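Local coordinates for protein HicB3 antitoxin (Yersinia pestis, PDB 4P78) that probably neutralises the HicA3 toxin by binding it directly, as the antitoxin of a HicA-HicB toxin-antitoxin system, at residues Pro4-Lys9 / Ile67-Leu72. Numbering follows the deposited sequence.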
# COMPACT_ATOMS: atom_id res chain seq x y z
N PRO A 4 -7.25 -0.17 -3.09
CA PRO A 4 -6.12 -0.89 -2.50
C PRO A 4 -5.92 -2.22 -3.18
O PRO A 4 -6.92 -2.87 -3.54
CB PRO A 4 -6.54 -1.09 -1.05
CG PRO A 4 -8.06 -1.10 -1.10
CD PRO A 4 -8.45 -0.18 -2.22
N ILE A 5 -4.67 -2.62 -3.37
CA ILE A 5 -4.34 -3.99 -3.76
C ILE A 5 -3.31 -4.54 -2.78
O ILE A 5 -2.52 -3.79 -2.21
CB ILE A 5 -3.80 -4.08 -5.20
CG1 ILE A 5 -2.62 -3.13 -5.41
CG2 ILE A 5 -4.92 -3.80 -6.23
CD1 ILE A 5 -1.90 -3.33 -6.74
N PHE A 6 -3.34 -5.85 -2.55
CA PHE A 6 -2.31 -6.52 -1.76
C PHE A 6 -1.42 -7.24 -2.75
O PHE A 6 -1.93 -8.03 -3.56
CB PHE A 6 -2.91 -7.54 -0.77
CG PHE A 6 -3.61 -6.93 0.42
CD1 PHE A 6 -3.68 -5.56 0.59
CD2 PHE A 6 -4.18 -7.75 1.38
CE1 PHE A 6 -4.32 -5.03 1.68
CE2 PHE A 6 -4.81 -7.22 2.48
CZ PHE A 6 -4.88 -5.86 2.63
N ILE A 7 -0.11 -6.99 -2.73
CA ILE A 7 0.74 -7.71 -3.65
C ILE A 7 1.91 -8.42 -2.97
O ILE A 7 2.37 -8.05 -1.89
CB ILE A 7 1.30 -6.79 -4.76
CG1 ILE A 7 2.33 -5.82 -4.23
CG2 ILE A 7 0.17 -6.04 -5.47
CD1 ILE A 7 2.94 -4.97 -5.32
N PHE A 8 2.39 -9.45 -3.66
CA PHE A 8 3.35 -10.40 -3.12
C PHE A 8 4.39 -10.68 -4.18
O PHE A 8 4.06 -10.78 -5.37
CB PHE A 8 2.65 -11.70 -2.70
CG PHE A 8 1.54 -11.49 -1.73
CD1 PHE A 8 1.77 -11.56 -0.37
CD2 PHE A 8 0.26 -11.19 -2.19
CE1 PHE A 8 0.73 -11.36 0.52
CE2 PHE A 8 -0.76 -10.97 -1.29
CZ PHE A 8 -0.52 -11.06 0.07
N LYS A 9 5.64 -10.80 -3.77
CA LYS A 9 6.73 -11.08 -4.70
C LYS A 9 6.66 -12.49 -5.28
O LYS A 9 6.41 -13.45 -4.56
CB LYS A 9 8.07 -10.87 -4.01
CG LYS A 9 8.96 -9.87 -4.70
CD LYS A 9 9.39 -10.38 -6.04
CE LYS A 9 9.87 -9.26 -6.95
NZ LYS A 9 10.01 -9.75 -8.35
N ILE A 67 -4.60 -1.50 7.60
CA ILE A 67 -3.48 -1.53 8.55
C ILE A 67 -3.64 -2.69 9.53
O ILE A 67 -2.66 -3.27 9.97
CB ILE A 67 -3.36 -0.19 9.30
CG1 ILE A 67 -3.12 0.93 8.30
CG2 ILE A 67 -2.22 -0.23 10.33
CD1 ILE A 67 -3.43 2.32 8.83
N ASP A 68 -4.89 -3.05 9.84
CA ASP A 68 -5.13 -4.18 10.74
C ASP A 68 -5.28 -5.54 10.03
O ASP A 68 -5.44 -6.56 10.69
CB ASP A 68 -6.39 -3.92 11.59
CG ASP A 68 -6.13 -2.95 12.74
OD1 ASP A 68 -4.98 -2.87 13.21
OD2 ASP A 68 -7.09 -2.27 13.16
N ASP A 69 -5.20 -5.56 8.69
CA ASP A 69 -5.40 -6.81 7.93
C ASP A 69 -4.20 -7.74 8.06
O ASP A 69 -3.11 -7.47 7.54
CB ASP A 69 -5.67 -6.51 6.45
CG ASP A 69 -6.32 -7.68 5.71
OD1 ASP A 69 -7.23 -7.43 4.89
OD2 ASP A 69 -5.93 -8.84 5.95
N PRO A 70 -4.41 -8.87 8.75
CA PRO A 70 -3.35 -9.85 9.02
C PRO A 70 -2.72 -10.45 7.76
O PRO A 70 -1.61 -10.95 7.84
CB PRO A 70 -4.06 -10.93 9.83
CG PRO A 70 -5.49 -10.78 9.47
CD PRO A 70 -5.71 -9.32 9.26
N ARG A 71 -3.43 -10.39 6.63
CA ARG A 71 -2.91 -10.99 5.40
C ARG A 71 -1.65 -10.26 4.95
O ARG A 71 -0.76 -10.86 4.35
CB ARG A 71 -3.97 -10.96 4.29
CG ARG A 71 -5.14 -11.88 4.58
CD ARG A 71 -6.24 -11.73 3.55
NE ARG A 71 -6.89 -10.43 3.63
CZ ARG A 71 -7.93 -10.08 2.87
NH1 ARG A 71 -8.48 -8.87 2.99
NH2 ARG A 71 -8.40 -10.93 1.98
N LEU A 72 -1.55 -8.98 5.26
CA LEU A 72 -0.33 -8.25 4.93
C LEU A 72 0.85 -8.80 5.73
O LEU A 72 1.89 -9.13 5.16
CB LEU A 72 -0.51 -6.75 5.18
CG LEU A 72 -1.42 -6.09 4.13
CD1 LEU A 72 -1.65 -4.61 4.43
CD2 LEU A 72 -0.88 -6.28 2.70
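Leu72 sets its CD2 methyl over the middle of the Phe6 ring in a CH-pi contact, almost straight above the ring centre and 3.6 Å from the centroid. The two side chains meet at about a right angle, and the other methyl reaches the far end of the ring, Leu72 CD1 lying 3.9 Å from Phe6 CZ. Phe6 gets there by turning CG anti to its carbonyl carbon (chi1 -73°), which carries the ring off the strand toward the helix start.

The edge of the same ring meets a carboxylate. Asp69 OD1 lies 3.4 Å from Phe6 CE2, near the ring plane, where the negative oxygen probably gains from the weakly positive C-H edge; the carboxylate stands 77° to the ring. Phe8 touches more lightly, its CE1 edge 4.1 Å from Arg71 O.

Polar bonds within 67-72 lock that carboxylate in place. Arg71 grips it side-on: NH1 gives a 2.7 Å salt-bridge bond to the syn lone pair of Asp69 OD1, while NE bonds Asp69 OD2 at 3.0 Å. Asp69 is also the N-cap residue, its OD2 accepting from Arg71 N at 3.0 Å on the anti side. Two donors on OD2 and one on OD1 fix the group's rotation, and the bend of Arg71 at chi3 (-68°) folds the guanidinium back onto it.

Strand 2-9 runs between strands 14-17 and 78-83 in the antiparallel sheet, and this contact seats the first turn of helix 70-75 against it. Arg71 also touches Tyr17 and hydrogen-bonds through NH2 to Gln56 of the HicA3 toxin chain, while Leu72 packs on Ile78 of the second antitoxin subunit, placing the buried cluster beside both protein interfaces.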